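Local coordinates for protein serine-tRNA ligase (Naegleria fowleri, PDB 6BLJ) that probably charges tRNA(Ser) with serine by way of a seryl-adenylate intermediate, as a cytoplasmic class II aminoacyl-tRNA synthetase, at residues 340-345 / 437-442; 295-300 / 421-426; 85-90 / 118-123; 72-77 / 112-117. All blocks are in the same frame, centred on the assembly; numbering follows the deposited sequence.

The four contacts fall into two groups that lie far apart. Contacts 1 and 2 lie in the class II catalytic core, with centres 9 Å apart. They share one sheet, where strand 424-425 pairs with strand 436-447, and Cys438 N lies 3.1 Å from Val423 O. Bound AMP marks the active site. The side chain of Leu441 in contact 1 is about 13 Å from the bound AMP. Contacts 3 and 4 sit at the outer end of the N-terminal helical arm, with centres 13 Å apart. Both use helix 114-147, and Gln116 of contact 4 reaches Glu86 O of contact 3. The centres of contacts 1 and 4 are 60 Å apart.

Contact 1. Residues 340-345 / 437-442; sequences VVTSPK and FCHMLN
Val340, Val341 and Thr342 pair with Leu441, Met440 and His439 as antiparallel strands; the axes of these short strand segments approach to 4.8 Å, and their directions are 155° apart. Two hydrogen-bonded pairs, Val340 with Leu441 and Thr342 with His439, flank the non-hydrogen-bonded pair Val341 with Met440. Four backbone bonds result, and the bond from Thr342 N to His439 O measures 2.9 Å. On the face of Val341 and Met440 the contacts are apolar. Val341 CG1 stands anti to the backbone N (chi1 -175°), which brings it to 3.8 Å from Cys438 CB. Val341 CG2 faces Met440 CE at 4.2 Å. The other face carries Val340, Thr342, His439 and Leu441. Here the methyl CG2 of Thr342 meets Leu441 CD1 at 3.7 Å. Thr342 OG1 bonds to Ser343 O and also rests 3.5 Å from His439 CB. Past the strand end, Pro344 turns over the imidazole. Pro344 CA lies 3.8 Å from the centroid of the His439 ring, 20° off the normal, a CH-pi contact. Pro344 CB packs against Phe437 O and His439 NE2. The ring has a second tie, since His439 ND1 is hydrogen-bonded to Ser349 of helix 348-366. That helix packs on the same face through Met352 and Met356. The arrangement is a buried antiparallel strand pair in the central sheet of the class II synthetase catalytic fold.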
loop_
_atom_site.group_PDB
_atom_site.type_symbol
_atom_site.label_atom_id
_atom_site.label_comp_id
_atom_site.label_asym_id
_atom_site.label_seq_id
_atom_site.Cartn_x
_atom_site.Cartn_y
_atom_site.Cartn_z
ATOM N N VAL A 340 -20.838 9.310 20.456
ATOM C CA VAL A 340 -22.054 10.074 20.729
ATOM C C VAL A 340 -22.437 10.930 19.528
ATOM O O VAL A 340 -21.586 11.597 18.929
ATOM C CB VAL A 340 -21.906 10.959 21.984
ATOM C CG1 VAL A 340 -23.249 11.652 22.300
ATOM C CG2 VAL A 340 -21.452 10.128 23.187
ATOM N N VAL A 341 -23.734 10.919 19.194
ATOM C CA VAL A 341 -24.342 11.849 18.249
ATOM C C VAL A 341 -25.120 12.882 19.063
ATOM O O VAL A 341 -25.946 12.510 19.910
ATOM C CB VAL A 341 -25.280 11.114 17.271
ATOM C CG1 VAL A 341 -25.812 12.071 16.200
ATOM C CG2 VAL A 341 -24.605 9.870 16.656
ATOM N N THR A 342 -24.879 14.175 18.816
ATOM C CA THR A 342 -25.620 15.208 19.555
ATOM C C THR A 342 -26.307 16.192 18.619
ATOM O O THR A 342 -26.006 16.291 17.425
ATOM C CB THR A 342 -24.730 16.023 20.506
ATOM O OG1 THR A 342 -23.988 16.985 19.740
ATOM C CG2 THR A 342 -23.784 15.123 21.291
ATOM N N SER A 343 -27.226 16.954 19.210
ATOM C CA SER A 343 -27.772 18.120 18.551
ATOM C C SER A 343 -26.649 19.099 18.215
ATOM O O SER A 343 -25.635 19.155 18.911
ATOM C CB SER A 343 -28.802 18.798 19.458
ATOM O OG SER A 343 -29.047 20.134 19.057
ATOM N N PRO A 344 -26.794 19.872 17.139
ATOM C CA PRO A 344 -25.829 20.934 16.853
ATOM C C PRO A 344 -26.109 22.235 17.590
ATOM O O PRO A 344 -25.376 23.202 17.384
ATOM C CB PRO A 344 -25.984 21.120 15.336
ATOM C CG PRO A 344 -27.441 20.871 15.113
ATOM C CD PRO A 344 -27.816 19.759 16.080
ATOM N N LYS A 345 -27.126 22.283 18.443
ATOM C CA LYS A 345 -27.563 23.507 19.101
ATOM C C LYS A 345 -26.910 23.679 20.472
ATOM O O LYS A 345 -26.469 22.718 21.110
ATOM C CB LYS A 345 -29.083 23.498 19.272
ATOM C CG LYS A 345 -29.833 23.330 17.977
ATOM C CD LYS A 345 -29.481 24.418 16.991
ATOM C CE LYS A 345 -30.338 24.308 15.744
ATOM N NZ LYS A 345 -29.613 24.790 14.537
ATOM N N PHE A 437 -26.926 19.703 10.225
ATOM C CA PHE A 437 -26.306 18.416 10.513
ATOM C C PHE A 437 -26.095 18.216 12.008
ATOM O O PHE A 437 -25.924 19.175 12.766
ATOM C CB PHE A 437 -24.977 18.264 9.753
ATOM C CG PHE A 437 -25.137 18.351 8.260
ATOM C CD1 PHE A 437 -25.432 17.206 7.520
ATOM C CD2 PHE A 437 -25.024 19.560 7.598
ATOM C CE1 PHE A 437 -25.602 17.272 6.147
ATOM C CE2 PHE A 437 -25.196 19.634 6.222
ATOM C CZ PHE A 437 -25.480 18.490 5.497
ATOM N N CYS A 438 -26.119 16.952 12.427
ATOM C CA CYS A 438 -25.780 16.617 13.803
ATOM C C CYS A 438 -24.281 16.793 14.037
ATOM O O CYS A 438 -23.500 17.003 13.105
ATOM C CB CYS A 438 -26.189 15.182 14.130
ATOM S SG CYS A 438 -27.978 14.880 14.029
ATOM N N HIS A 439 -23.883 16.691 15.303
ATOM C CA HIS A 439 -22.479 16.610 15.680
ATOM C C HIS A 439 -22.155 15.193 16.130
ATOM O O HIS A 439 -23.018 14.494 16.672
ATOM C CB HIS A 439 -22.122 17.574 16.816
ATOM C CG HIS A 439 -22.192 19.019 16.432
ATOM N ND1 HIS A 439 -21.675 20.022 17.222
ATOM C CD2 HIS A 439 -22.718 19.628 15.343
ATOM C CE1 HIS A 439 -21.894 21.192 16.641
ATOM N NE2 HIS A 439 -22.524 20.978 15.499
ATOM N N MET A 440 -20.890 14.791 15.935
ATOM C CA MET A 440 -20.406 13.492 16.368
ATOM C C MET A 440 -19.120 13.645 17.168
ATOM O O MET A 440 -18.238 14.439 16.812
ATOM C CB MET A 440 -20.147 12.553 15.175
ATOM C CG MET A 440 -21.348 11.764 14.690
ATOM S SD MET A 440 -20.905 10.797 13.219
ATOM C CE MET A 440 -22.403 9.830 13.073
ATOM N N LEU A 441 -19.014 12.851 18.231
ATOM C CA LEU A 441 -17.843 12.796 19.099
ATOM C C LEU A 441 -17.444 11.346 19.338
ATOM O O LEU A 441 -18.281 10.438 19.281
ATOM C CB LEU A 441 -18.109 13.452 20.468
ATOM C CG LEU A 441 -18.644 14.888 20.473
ATOM C CD1 LEU A 441 -20.163 14.883 20.514
ATOM C CD2 LEU A 441 -18.049 15.647 21.660
ATOM N N ASN A 442 -16.162 11.135 19.642
ATOM C CA ASN A 442 -15.709 9.823 20.077
ATOM C C ASN A 442 -14.624 9.978 21.132
ATOM O O ASN A 442 -13.882 10.961 21.145
ATOM C CB ASN A 442 -15.161 8.980 18.915
ATOM C CG ASN A 442 -13.851 9.522 18.374
ATOM O OD1 ASN A 442 -13.835 10.429 17.552
ATOM N ND2 ASN A 442 -12.746 8.969 18.848
#

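Contact 2. Residues 295-300 / 421-426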
loop_
_atom_site.group_PDB
_atom_site.type_symbol
_atom_site.label_atom_id
_atom_site.label_comp_id
_atom_site.label_asym_id
_atom_site.label_seq_id
_atom_site.Cartn_x
_atom_site.Cartn_y
_atom_site.Cartn_z
ATOM N N LYS A 295 -29.106 9.057 7.866
ATOM C CA LYS A 295 -30.206 9.096 8.815
ATOM C C LYS A 295 -30.479 10.533 9.254
ATOM O O LYS A 295 -29.644 11.425 9.098
ATOM C CB LYS A 295 -29.912 8.200 10.018
ATOM C CG LYS A 295 -29.945 6.718 9.658
ATOM C CD LYS A 295 -29.701 5.833 10.868
ATOM C CE LYS A 295 -29.890 4.355 10.521
ATOM N NZ LYS A 295 -29.122 3.478 11.453
ATOM N N ARG A 296 -31.678 10.746 9.783
ATOM C CA ARG A 296 -32.144 12.049 10.235
ATOM C C ARG A 296 -32.661 11.922 11.660
ATOM O O ARG A 296 -33.413 10.994 11.964
ATOM C CB ARG A 296 -33.258 12.534 9.301
ATOM C CG ARG A 296 -33.508 14.010 9.258
ATOM C CD ARG A 296 -34.175 14.345 7.928
ATOM N NE ARG A 296 -34.151 15.774 7.631
ATOM C CZ ARG A 296 -33.986 16.276 6.411
ATOM N NH1 ARG A 296 -33.979 17.590 6.232
ATOM N NH2 ARG A 296 -33.817 15.465 5.372
ATOM N N PHE A 297 -32.283 12.860 12.534
ATOM C CA PHE A 297 -32.682 12.795 13.936
ATOM C C PHE A 297 -33.230 14.131 14.429
ATOM O O PHE A 297 -32.668 15.194 14.142
ATOM C CB PHE A 297 -31.512 12.357 14.823
ATOM C CG PHE A 297 -30.977 10.988 14.491
ATOM C CD1 PHE A 297 -31.694 9.845 14.826
ATOM C CD2 PHE A 297 -29.748 10.842 13.866
ATOM C CE1 PHE A 297 -31.199 8.581 14.535
ATOM C CE2 PHE A 297 -29.243 9.570 13.571
ATOM C CZ PHE A 297 -29.967 8.444 13.905
ATOM N N ASP A 298 -34.328 14.061 15.182
ATOM C CA ASP A 298 -34.937 15.205 15.845
ATOM C C ASP A 298 -34.249 15.494 17.169
ATOM O O ASP A 298 -33.573 14.641 17.751
ATOM C CB ASP A 298 -36.416 14.945 16.133
ATOM C CG ASP A 298 -37.280 15.156 14.934
ATOM O OD1 ASP A 298 -36.938 16.028 14.109
ATOM O OD2 ASP A 298 -38.301 14.442 14.816
ATOM N N GLU A 299 -34.481 16.709 17.669
ATOM C CA GLU A 299 -33.987 17.081 18.991
ATOM C C GLU A 299 -34.445 16.076 20.038
ATOM O O GLU A 299 -33.695 15.739 20.963
ATOM C CB GLU A 299 -34.473 18.488 19.356
ATOM C CG GLU A 299 -33.894 19.016 20.648
ATOM C CD GLU A 299 -32.417 19.329 20.514
ATOM O OE1 GLU A 299 -31.984 19.640 19.386
ATOM O OE2 GLU A 299 -31.683 19.257 21.520
ATOM N N SER A 300 -35.685 15.593 19.912
ATOM C CA SER A 300 -36.231 14.638 20.867
ATOM C C SER A 300 -35.518 13.291 20.821
ATOM O O SER A 300 -35.615 12.525 21.784
ATOM C CB SER A 300 -37.723 14.440 20.607
ATOM O OG SER A 300 -37.943 13.732 19.396
ATOM N N LEU A 421 -21.440 11.946 5.861
ATOM C CA LEU A 421 -22.326 10.805 6.043
ATOM C C LEU A 421 -23.800 11.177 5.922
ATOM O O LEU A 421 -24.658 10.292 6.004
ATOM C CB LEU A 421 -22.063 10.156 7.408
ATOM C CG LEU A 421 -20.743 9.394 7.596
ATOM C CD1 LEU A 421 -20.437 9.211 9.072
ATOM C CD2 LEU A 421 -20.857 8.047 6.913
ATOM N N GLU A 422 -24.102 12.459 5.746
ATOM C CA GLU A 422 -25.472 12.980 5.655
ATOM C C GLU A 422 -26.308 12.582 6.875
ATOM O O GLU A 422 -27.446 12.117 6.761
ATOM C CB GLU A 422 -26.140 12.528 4.356
ATOM C CG GLU A 422 -25.455 13.070 3.110
ATOM C CD GLU A 422 -26.234 12.781 1.843
ATOM O OE1 GLU A 422 -27.414 13.184 1.773
ATOM O OE2 GLU A 422 -25.680 12.137 0.926
ATOM N N VAL A 423 -25.744 12.790 8.064
ATOM C CA VAL A 423 -26.479 12.562 9.311
ATOM C C VAL A 423 -27.135 13.897 9.650
ATOM O O VAL A 423 -26.532 14.777 10.278
ATOM C CB VAL A 423 -25.579 12.049 10.431
ATOM C CG1 VAL A 423 -26.423 11.644 11.632
ATOM C CG2 VAL A 423 -24.729 10.878 9.935
ATOM N N LYS A 424 -28.385 14.049 9.231
ATOM C CA LYS A 424 -29.074 15.333 9.246
ATOM C C LYS A 424 -29.798 15.584 10.566
ATOM O O LYS A 424 -30.211 14.654 11.267
ATOM C CB LYS A 424 -30.066 15.410 8.080
ATOM C CG LYS A 424 -29.374 15.419 6.717
ATOM C CD LYS A 424 -30.364 15.308 5.559
ATOM C CE LYS A 424 -29.639 14.975 4.256
ATOM N NZ LYS A 424 -30.470 15.230 3.048
ATOM N N TYR A 425 -29.943 16.865 10.894
ATOM C CA TYR A 425 -30.615 17.312 12.107
ATOM C C TYR A 425 -32.010 17.838 11.778
ATOM O O TYR A 425 -32.166 18.659 10.871
ATOM C CB TYR A 425 -29.797 18.395 12.811
ATOM C CG TYR A 425 -30.515 19.022 13.991
ATOM C CD1 TYR A 425 -30.789 18.280 15.136
ATOM C CD2 TYR A 425 -30.931 20.350 13.953
ATOM C CE1 TYR A 425 -31.439 18.846 16.215
ATOM C CE2 TYR A 425 -31.586 20.926 15.028
ATOM C CZ TYR A 425 -31.839 20.164 16.157
ATOM O OH TYR A 425 -32.485 20.717 17.236
ATOM N N GLY A 426 -33.016 17.334 12.488
ATOM C CA GLY A 426 -34.398 17.722 12.259
ATOM C C GLY A 426 -35.116 16.848 11.252
ATOM O O GLY A 426 -34.769 16.845 10.070
#
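Glu299 OE1 is gripped by two hydroxyls. Tyr425 OH donates to Glu299 OE1 at 2.5 Å, so short that the exact length is doubtful, and Ser343 OG is a second hydrogen-bond partner. The carboxylate meets the Tyr425 ring at its edge, with the two planes 79° apart. Glu299 reaches the phenol by a bend at chi2 (70°). Its OE2 forms a salt bridge with Lys348. The backbones run parallel, with Arg296 opposite Lys424 and Phe297 opposite Tyr425. Phe297 uses both its polar backbone atoms: its N bonds to Lys424 O, and Phe297 O accepts from Gly426 N at 2.7 Å. Arg296 reaches across the partner strand with an extended chain. Arg296 NE donates to Gly426 O at 2.7 Å, with the oxygen close to the guanidinium plane. Lys424 CD lies over one face of that group, 3.5 Å from Arg296 NH2. The two positive ends are near each other, and Lys424 NZ has a long salt bridge to Glu422. Val423 CG1 touches the edge of the Phe297 ring, 4.0 Å from Phe297 CE2. Lys295 NZ points elsewhere, to Glu205 of the second subunit. Strand 424-425 follows helix 416-421, whose end forms a Schellman motif at Glu422, and lies between strand 296-297 and strand 436-447.

Contact 3. Residues 85-90 / 118-123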
loop_
_atom_site.group_PDB
_atom_site.type_symbol
_atom_site.label_atom_id
_atom_site.label_comp_id
_atom_site.label_asym_id
_atom_site.label_seq_id
_atom_site.Cartn_x
_atom_site.Cartn_y
_atom_site.Cartn_z
ATOM N N LEU A 85 -35.585 27.997 -44.246
ATOM C CA LEU A 85 -34.199 28.397 -44.441
ATOM C C LEU A 85 -33.336 27.998 -43.252
ATOM O O LEU A 85 -33.804 27.926 -42.112
ATOM C CB LEU A 85 -34.104 29.908 -44.651
ATOM C CG LEU A 85 -34.887 30.485 -45.835
ATOM C CD1 LEU A 85 -34.884 31.996 -45.767
ATOM C CD2 LEU A 85 -34.286 30.004 -47.144
ATOM N N GLU A 86 -32.057 27.747 -43.529
ATOM C CA GLU A 86 -31.084 27.551 -42.467
ATOM C C GLU A 86 -30.722 28.892 -41.833
ATOM O O GLU A 86 -30.937 29.958 -42.421
ATOM C CB GLU A 86 -29.824 26.865 -43.004
ATOM C CG GLU A 86 -30.069 25.490 -43.620
ATOM C CD GLU A 86 -30.695 24.516 -42.638
ATOM O OE1 GLU A 86 -30.181 24.398 -41.509
ATOM O OE2 GLU A 86 -31.711 23.881 -42.990
ATOM N N LEU A 87 -30.182 28.827 -40.609
ATOM C CA LEU A 87 -29.660 30.021 -39.954
ATOM C C LEU A 87 -28.380 30.473 -40.654
ATOM O O LEU A 87 -27.512 29.645 -40.949
ATOM C CB LEU A 87 -29.341 29.751 -38.473
ATOM C CG LEU A 87 -30.413 29.206 -37.530
ATOM C CD1 LEU A 87 -29.802 28.820 -36.189
ATOM C CD2 LEU A 87 -31.513 30.234 -37.338
ATOM N N PRO A 88 -28.223 31.770 -40.914
ATOM C CA PRO A 88 -26.964 32.250 -41.494
ATOM C C PRO A 88 -25.786 31.969 -40.574
ATOM O O PRO A 88 -25.905 32.004 -39.347
ATOM C CB PRO A 88 -27.197 33.756 -41.655
ATOM C CG PRO A 88 -28.683 33.910 -41.673
ATOM C CD PRO A 88 -29.216 32.846 -40.772
ATOM N N LYS A 89 -24.632 31.684 -41.192
ATOM C CA LYS A 89 -23.414 31.436 -40.428
ATOM C C LYS A 89 -23.104 32.579 -39.472
ATOM O O LYS A 89 -22.593 32.340 -38.373
ATOM C CB LYS A 89 -22.232 31.206 -41.375
ATOM N N GLU A 90 -23.409 33.821 -39.870
ATOM C CA GLU A 90 -23.124 34.983 -39.028
ATOM C C GLU A 90 -23.920 34.951 -37.726
ATOM O O GLU A 90 -23.434 35.421 -36.690
ATOM C CB GLU A 90 -23.422 36.272 -39.797
ATOM N N LYS A 118 -37.472 29.800 -34.999
ATOM C CA LYS A 118 -37.660 28.593 -34.211
ATOM C C LYS A 118 -36.417 27.719 -34.265
ATOM O O LYS A 118 -36.091 27.057 -33.270
ATOM C CB LYS A 118 -38.887 27.820 -34.710
ATOM C CG LYS A 118 -40.180 28.635 -34.711
ATOM C CD LYS A 118 -41.409 27.746 -34.798
ATOM C CE LYS A 118 -42.356 28.226 -35.880
ATOM N NZ LYS A 118 -43.780 28.051 -35.466
ATOM N N LYS A 119 -35.684 27.746 -35.386
ATOM C CA LYS A 119 -34.412 27.026 -35.449
ATOM C C LYS A 119 -33.391 27.640 -34.497
ATOM O O LYS A 119 -32.591 26.928 -33.873
ATOM C CB LYS A 119 -33.840 27.055 -36.870
ATOM C CG LYS A 119 -34.427 26.076 -37.870
ATOM C CD LYS A 119 -33.580 26.110 -39.139
ATOM C CE LYS A 119 -33.920 24.989 -40.106
ATOM N NZ LYS A 119 -35.089 25.320 -40.973
ATOM N N LEU A 120 -33.386 28.970 -34.410
ATOM C CA LEU A 120 -32.449 29.661 -33.539
ATOM C C LEU A 120 -32.678 29.276 -32.082
ATOM O O LEU A 120 -31.720 29.038 -31.336
ATOM C CB LEU A 120 -32.582 31.172 -33.747
ATOM C CG LEU A 120 -31.784 32.107 -32.840
ATOM C CD1 LEU A 120 -30.296 31.784 -32.982
ATOM C CD2 LEU A 120 -32.067 33.570 -33.188
ATOM N N SER A 121 -33.947 29.229 -31.653
ATOM C CA SER A 121 -34.248 28.858 -30.269
ATOM C C SER A 121 -33.766 27.437 -29.976
ATOM O O SER A 121 -33.194 27.169 -28.912
ATOM C CB SER A 121 -35.746 29.002 -29.992
ATOM O OG SER A 121 -36.049 28.763 -28.622
ATOM N N THR A 122 -34.003 26.514 -30.910
ATOM C CA THR A 122 -33.522 25.143 -30.759
ATOM C C THR A 122 -32.000 25.106 -30.674
ATOM O O THR A 122 -31.426 24.420 -29.822
ATOM C CB THR A 122 -33.994 24.301 -31.945
ATOM O OG1 THR A 122 -35.422 24.197 -31.923
ATOM C CG2 THR A 122 -33.365 22.899 -31.896
ATOM N N TYR A 123 -31.334 25.857 -31.549
ATOM C CA TYR A 123 -29.882 25.931 -31.527
ATOM C C TYR A 123 -29.378 26.444 -30.182
ATOM O O TYR A 123 -28.485 25.844 -29.568
ATOM C CB TYR A 123 -29.409 26.826 -32.675
ATOM C CG TYR A 123 -27.931 27.117 -32.673
ATOM C CD1 TYR A 123 -27.018 26.196 -33.165
ATOM C CD2 TYR A 123 -27.453 28.335 -32.210
ATOM C CE1 TYR A 123 -25.657 26.472 -33.170
ATOM C CE2 TYR A 123 -26.099 28.618 -32.216
ATOM C CZ TYR A 123 -25.206 27.683 -32.695
ATOM O OH TYR A 123 -23.858 27.960 -32.699
#
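Lys119 leaves helix 114-147 facing the 85-90 segment. Lys119 CB packs 4.0 Å from the methyl Leu87 CD2. The chain stays extended through chi3 and slides past the Leu87 side chain in the opposite direction. Lys119 CD then comes within 3.5 Å of Leu85 O. Lys119 CE also meets the Glu86 carboxylate, 3.8 Å from Glu86 OE2. A turn at chi4 (84°) carries Lys119 NZ to Leu85 O, where it donates a hydrogen bond of 3.1 Å. The ammonium sits above the carbonyl plane, 57° out of it. Its main polar partner is Asp84, through a salt bridge. Glu86 OE2 lies 4.2 Å from Lys119 NZ, too far for a salt bridge. These two acids would be expected to favour the charged form of the lysine. Leu87 supplies the apolar half of the contact. Leu87 CD2 reaches the helix backbone at Leu120 N, 3.7 Å away, and also touches Leu120 CB. The other methyl, Leu87 CD1, lies 4.1 Å from Tyr123 CB. Leu87 thus points end-on into the helix surface formed by Lys119, Leu120 and Tyr123. The 85-90 segment leads into helix 89-93, with Pro88 at the N-cap position. Helix 89-93 touches Leu120 through Val91 and Tyr123 through Thr92. Leu120 also reaches Ile67 of helix 38-76, the partner helix of the arm.

Contact 4. Residues 72-77 / 112-117; sequences GNRMKN and LNTNQL
A capping box opens helix 114-147, and Arg74 of helix 38-76 binds the backbone just before it. Asn113 is the N-cap. Asn113 OD1 accepts from Gln116 N at 2.7 Å, nearly in line with the side-chain carbonyl. In return Asn113 N donates to Gln116 OE1 at 2.9 Å. The Arg74 chain is extended from CG to NE, which brings its guanidinium to Leu112 O. Arg74 NH1 donates to Leu112 O at 2.7 Å, and the oxygen lies 2° out of the guanidinium plane. Arg74 NH2 adds a weak bond to Leu112 O at 3.1 Å. This contact ties the two long helices together at the outer end of the N-terminal arm, an antiparallel helical hairpin that in seryl-tRNA synthetases binds the tRNA. Leu117 CD1 sits over the centre of one guanidinium face, 3.3 Å from Arg74 CZ. Thr114 OG1 is beside the aliphatic part of the arginine, 3.2 Å from Arg74 CD. Thr114 CG2 points to the neighbouring side chain instead and meets Met75 CE at 3.6 Å. Met75 reaches it by bending at chi2 (-53°). Further partners fix the arginine head: Glu70 forms a salt bridge with NE, and Leu109 O accepts from NH2.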
loop_
_atom_site.group_PDB
_atom_site.type_symbol
_atom_site.label_atom_id
_atom_site.label_comp_id
_atom_site.label_asym_id
_atom_site.label_seq_id
_atom_site.Cartn_x
_atom_site.Cartn_y
_atom_site.Cartn_z
ATOM N N GLY A 72 -44.746 34.743 -31.127
ATOM C CA GLY A 72 -46.148 34.898 -30.761
ATOM C C GLY A 72 -46.788 36.133 -31.369
ATOM O O GLY A 72 -47.940 36.091 -31.823
ATOM N N ASN A 73 -46.059 37.253 -31.382
ATOM C CA ASN A 73 -46.603 38.467 -31.986
ATOM C C ASN A 73 -46.774 38.303 -33.494
ATOM O O ASN A 73 -47.756 38.789 -34.075
ATOM C CB ASN A 73 -45.704 39.667 -31.669
ATOM C CG ASN A 73 -45.746 40.067 -30.197
ATOM O OD1 ASN A 73 -46.759 39.899 -29.517
ATOM N ND2 ASN A 73 -44.643 40.610 -29.707
ATOM N N ARG A 74 -45.831 37.614 -34.143
ATOM C CA ARG A 74 -45.932 37.396 -35.582
ATOM C C ARG A 74 -47.141 36.534 -35.925
ATOM O O ARG A 74 -47.841 36.805 -36.910
ATOM C CB ARG A 74 -44.642 36.766 -36.118
ATOM C CG ARG A 74 -43.443 37.726 -36.171
ATOM C CD ARG A 74 -42.216 37.063 -36.799
ATOM N NE ARG A 74 -41.009 37.883 -36.688
ATOM C CZ ARG A 74 -39.866 37.619 -37.319
ATOM N NH1 ARG A 74 -39.774 36.556 -38.109
ATOM N NH2 ARG A 74 -38.812 38.411 -37.162
ATOM N N MET A 75 -47.425 35.510 -35.111
ATOM C CA MET A 75 -48.575 34.652 -35.390
ATOM C C MET A 75 -49.893 35.413 -35.227
ATOM O O MET A 75 -50.826 35.220 -36.013
ATOM C CB MET A 75 -48.547 33.421 -34.480
ATOM C CG MET A 75 -47.256 32.593 -34.550
ATOM S SD MET A 75 -46.737 32.076 -36.213
ATOM C CE MET A 75 -45.577 30.773 -35.780
ATOM N N LYS A 76 -49.990 36.277 -34.210
ATOM C CA LYS A 76 -51.216 37.045 -34.002
ATOM C C LYS A 76 -51.466 38.007 -35.158
ATOM O O LYS A 76 -52.623 38.239 -35.543
ATOM C CB LYS A 76 -51.136 37.798 -32.666
ATOM N N ASN A 77 -50.397 38.545 -35.743
ATOM C CA ASN A 77 -50.477 39.449 -36.882
ATOM C C ASN A 77 -50.548 38.727 -38.222
ATOM O O ASN A 77 -50.552 39.392 -39.263
ATOM C CB ASN A 77 -49.278 40.403 -36.872
ATOM C CG ASN A 77 -49.541 41.647 -36.049
ATOM O OD1 ASN A 77 -50.644 42.205 -36.085
ATOM N ND2 ASN A 77 -48.539 42.086 -35.298
ATOM N N LEU A 112 -34.691 37.559 -39.666
ATOM C CA LEU A 112 -34.989 36.134 -39.723
ATOM C C LEU A 112 -36.490 35.916 -39.861
ATOM O O LEU A 112 -37.284 36.581 -39.186
ATOM C CB LEU A 112 -34.474 35.423 -38.462
ATOM C CG LEU A 112 -32.996 35.645 -38.148
ATOM C CD1 LEU A 112 -32.649 35.224 -36.721
ATOM C CD2 LEU A 112 -32.138 34.901 -39.169
ATOM N N ASN A 113 -36.880 34.982 -40.734
ATOM C CA ASN A 113 -38.285 34.610 -40.813
ATOM C C ASN A 113 -38.646 33.733 -39.613
ATOM O O ASN A 113 -37.794 33.366 -38.800
ATOM C CB ASN A 113 -38.612 33.943 -42.157
ATOM C CG ASN A 113 -37.969 32.559 -42.336
ATOM O OD1 ASN A 113 -37.697 31.827 -41.370
ATOM N ND2 ASN A 113 -37.737 32.189 -43.602
ATOM N N THR A 114 -39.928 33.393 -39.490
ATOM C CA THR A 114 -40.372 32.727 -38.270
ATOM C C THR A 114 -39.837 31.300 -38.183
ATOM O O THR A 114 -39.520 30.820 -37.088
ATOM C CB THR A 114 -41.895 32.756 -38.186
ATOM O OG1 THR A 114 -42.321 34.127 -38.130
ATOM C CG2 THR A 114 -42.378 32.030 -36.934
ATOM N N ASN A 115 -39.712 30.609 -39.324
ATOM C CA ASN A 115 -39.059 29.301 -39.317
ATOM C C ASN A 115 -37.625 29.405 -38.805
ATOM O O ASN A 115 -37.173 28.557 -38.023
ATOM C CB ASN A 115 -39.078 28.683 -40.717
ATOM C CG ASN A 115 -40.464 28.229 -41.145
ATOM O OD1 ASN A 115 -41.280 27.811 -40.320
ATOM N ND2 ASN A 115 -40.736 28.305 -42.447
ATOM N N GLN A 116 -36.895 30.444 -39.227
ATOM C CA GLN A 116 -35.527 30.616 -38.746
ATOM C C GLN A 116 -35.491 30.966 -37.267
ATOM O O GLN A 116 -34.563 30.553 -36.561
ATOM C CB GLN A 116 -34.804 31.689 -39.555
ATOM C CG GLN A 116 -34.486 31.279 -40.995
ATOM C CD GLN A 116 -33.980 32.451 -41.800
ATOM O OE1 GLN A 116 -34.655 33.474 -41.911
ATOM N NE2 GLN A 116 -32.779 32.321 -42.346
ATOM N N LEU A 117 -36.505 31.678 -36.764
ATOM C CA LEU A 117 -36.497 32.012 -35.346
ATOM C C LEU A 117 -36.692 30.765 -34.504
ATOM O O LEU A 117 -36.052 30.625 -33.452
ATOM C CB LEU A 117 -37.594 33.033 -35.017
ATOM C CG LEU A 117 -37.427 34.452 -35.554
ATOM C CD1 LEU A 117 -38.654 35.312 -35.236
ATOM C CD2 LEU A 117 -36.169 35.067 -34.982
#